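Local coordinates for protein triphenylmethane reductase (Citrobacter sp., PDB 2JL1) that reduces triphenylmethane dyes, probably with NADPH as the hydride donor, and belongs to the NmrA-like branch of the Rossmann-fold dehydrogenases, at residues V162-S167 and I247-Y252. Residues are numbered along the deposited sequence; the frame is centred on the assembly and turned at random.
Sequences VTNAGS and ITAAIY
Thr163 and Asn164 meet Tyr252 in a buried strand-end-to-helix packing, a CH-pi contact reinforced by one side-chain-to-backbone hydrogen bond, where a small two-stranded sheet adjoins helix 242-256. CB of Thr163 sits over the centre of the tyrosine ring, 3.8 Å from its centroid and only 7° off the normal, while CG2 reaches the phenol end, 3.8 Å from Tyr252 CZ. The threonine OG1 stands between the backbone N and the carbonyl carbon and accepts from Ala165 N at 3.0 Å, forming an ST turn that bends the chain as the strand ends; it also bonds to His223. Strand 160-163 pairs in parallel with 222-225, separate from the seven-stranded Rossmann sheet, and helix 242-256 packs against its end. Asn164 and Tyr252 cross at about a right angle, amide and ring planes nearly perpendicular. The asparagine chi1 of 52° turns the amide to the helix; ND2 donates to Ala249 O at 3.0 Å, fairly straight at 162°. OD1, buried without a hydrogen-bond partner, lies at the ring edge near its plane, 3.2 Å from Tyr252 CD2. Ala165 CA makes a CA-H...O contact with Tyr252 O at 3.4 Å, and its CB lies obliquely against the ring, 4.1 Å from Tyr252 CD1. One water joins the two segments, donating to Val162 O and hydrogen-bonding Tyr252 OH. Phe206 pairs edge-to-face with the tyrosine ring.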
ATOM      1  N   VAL A 162      12.605  17.456 -28.941  1.00 22.74           N
ATOM      2  CA  VAL A 162      11.234  17.958 -28.788  1.00 23.01           C
ATOM      3  C   VAL A 162      10.587  17.313 -27.549  1.00 22.86           C
ATOM      4  O   VAL A 162      10.499  16.073 -27.451  1.00 23.41           O
ATOM      5  CB  VAL A 162      10.385  17.688 -30.088  1.00 22.86           C
ATOM      6  CG1 VAL A 162       8.959  18.226 -29.958  1.00 22.70           C
ATOM      7  CG2 VAL A 162      11.035  18.320 -31.295  1.00 22.95           C
ATOM      8  N   THR A 163      10.214  18.136 -26.569  1.00 22.35           N
ATOM      9  CA  THR A 163       9.565  17.639 -25.348  1.00 21.21           C
ATOM     10  C   THR A 163       8.509  18.611 -24.897  1.00 21.39           C
ATOM     11  O   THR A 163       8.552  19.770 -25.252  1.00 21.09           O
ATOM     12  CB  THR A 163      10.547  17.584 -24.135  1.00 20.22           C
ATOM     13  OG1 THR A 163      10.685  18.896 -23.579  1.00 21.86           O
ATOM     14  CG2 THR A 163      11.903  17.070 -24.532  1.00 19.59           C
ATOM     15  N   ASN A 164       7.596  18.152 -24.049  1.00 21.65           N
ATOM     16  CA  ASN A 164       6.730  19.083 -23.327  1.00 21.39           C
ATOM     17  C   ASN A 164       7.137  19.248 -21.855  1.00 21.32           C
ATOM     18  O   ASN A 164       6.283  19.516 -21.014  1.00 21.38           O
ATOM     19  CB  ASN A 164       5.251  18.663 -23.441  1.00 20.47           C
ATOM     20  CG  ASN A 164       5.019  17.217 -23.044  1.00 22.47           C
ATOM     21  OD1 ASN A 164       5.713  16.321 -23.515  1.00 22.82           O
ATOM     22  ND2 ASN A 164       4.032  16.977 -22.179  1.00 25.16           N
ATOM     23  N   ALA A 165       8.441  19.159 -21.569  1.00 21.01           N
ATOM     24  CA  ALA A 165       8.968  19.246 -20.196  1.00 21.17           C
ATOM     25  C   ALA A 165       9.286  20.658 -19.725  1.00 21.04           C
ATOM     26  O   ALA A 165       9.581  20.867 -18.550  1.00 20.85           O
ATOM     27  CB  ALA A 165      10.222  18.378 -20.049  1.00 20.10           C
ATOM     28  N   GLY A 166       9.229  21.631 -20.624  1.00 21.91           N
ATOM     29  CA  GLY A 166       9.683  22.982 -20.327  1.00 21.51           C
ATOM     30  C   GLY A 166      11.086  23.005 -19.738  1.00 22.21           C
ATOM     31  O   GLY A 166      12.015  22.350 -20.254  1.00 23.04           O
ATOM     32  N   SER A 167      11.227  23.748 -18.639  1.00 20.76           N
ATOM     33  CA  SER A 167      12.472  23.872 -17.936  1.00 22.07           C
ATOM     34  C   SER A 167      12.421  23.023 -16.674  1.00 20.78           C
ATOM     35  O   SER A 167      13.131  23.289 -15.725  1.00 21.83           O
ATOM     36  CB  SER A 167      12.740  25.350 -17.596  1.00 22.27           C
ATOM     37  OG  SER A 167      11.800  25.829 -16.644  1.00 27.18           O
ATOM     38  N   ILE A 247       2.472   7.835 -22.752  1.00 34.81           N
ATOM     39  CA  ILE A 247       3.261   7.651 -21.529  1.00 33.99           C
ATOM     40  C   ILE A 247       4.437   8.645 -21.479  1.00 32.36           C
ATOM     41  O   ILE A 247       4.719   9.260 -20.450  1.00 32.40           O
ATOM     42  CB  ILE A 247       3.852   6.207 -21.423  1.00 34.89           C
ATOM     43  CG1 ILE A 247       2.772   5.123 -21.584  1.00 35.73           C
ATOM     44  CG2 ILE A 247       4.650   6.039 -20.107  1.00 35.96           C
ATOM     45  CD1 ILE A 247       1.767   5.000 -20.437  1.00 38.88           C
ATOM     46  N   THR A 248       5.111   8.787 -22.608  1.00 30.46           N
ATOM     47  CA  THR A 248       6.258   9.670 -22.724  1.00 28.91           C
ATOM     48  C   THR A 248       5.841  11.137 -22.499  1.00 27.80           C
ATOM     49  O   THR A 248       6.470  11.856 -21.715  1.00 26.20           O
ATOM     50  CB  THR A 248       6.904   9.481 -24.097  1.00 29.12           C
ATOM     51  OG1 THR A 248       7.350   8.116 -24.202  1.00 29.82           O
ATOM     52  CG2 THR A 248       8.081  10.428 -24.299  1.00 27.90           C
ATOM     53  N   ALA A 249       4.787  11.572 -23.191  1.00 25.86           N
ATOM     54  CA  ALA A 249       4.262  12.927 -22.987  1.00 25.36           C
ATOM     55  C   ALA A 249       3.847  13.127 -21.532  1.00 24.94           C
ATOM     56  O   ALA A 249       3.975  14.237 -21.009  1.00 25.37           O
ATOM     57  CB  ALA A 249       3.101  13.208 -23.903  1.00 25.03           C
ATOM     58  N   ALA A 250       3.348  12.076 -20.873  1.00 23.70           N
ATOM     59  CA  ALA A 250       2.871  12.239 -19.502  1.00 24.11           C
ATOM     60  C   ALA A 250       4.053  12.402 -18.551  1.00 24.16           C
ATOM     61  O   ALA A 250       3.969  13.133 -17.560  1.00 24.82           O
ATOM     62  CB  ALA A 250       1.983  11.070 -19.075  1.00 23.69           C
ATOM     63  N   ILE A 251       5.151  11.720 -18.861  1.00 24.13           N
ATOM     64  CA  ILE A 251       6.363  11.797 -18.035  1.00 25.73           C
ATOM     65  C   ILE A 251       6.987  13.196 -18.198  1.00 24.00           C
ATOM     66  O   ILE A 251       7.430  13.796 -17.218  1.00 23.86           O
ATOM     67  CB  ILE A 251       7.360  10.652 -18.394  1.00 26.02           C
ATOM     68  CG1 ILE A 251       6.858   9.320 -17.795  1.00 27.65           C
ATOM     69  CG2 ILE A 251       8.761  10.939 -17.863  1.00 29.05           C
ATOM     70  CD1 ILE A 251       7.624   8.045 -18.338  1.00 29.55           C
ATOM     71  N   TYR A 252       6.998  13.721 -19.427  1.00 23.18           N
ATOM     72  CA  TYR A 252       7.503  15.077 -19.653  1.00 22.68           C
ATOM     73  C   TYR A 252       6.624  16.096 -18.921  1.00 22.52           C
ATOM     74  O   TYR A 252       7.115  17.045 -18.351  1.00 21.97           O
ATOM     75  CB  TYR A 252       7.504  15.411 -21.139  1.00 22.39           C
ATOM     76  CG  TYR A 252       8.594  14.760 -21.970  1.00 22.70           C
ATOM     77  CD1 TYR A 252       9.867  14.511 -21.449  1.00 22.92           C
ATOM     78  CD2 TYR A 252       8.366  14.474 -23.312  1.00 23.31           C
ATOM     79  CE1 TYR A 252      10.872  13.945 -22.240  1.00 23.78           C
ATOM     80  CE2 TYR A 252       9.359  13.911 -24.121  1.00 24.92           C
ATOM     81  CZ  TYR A 252      10.604  13.649 -23.573  1.00 25.34           C
ATOM     82  OH  TYR A 252      11.573  13.124 -24.379  1.00 26.43           O
TER
HETATM   83  O   HOH W   1      11.124  13.355 -27.423  1.00 54.89           O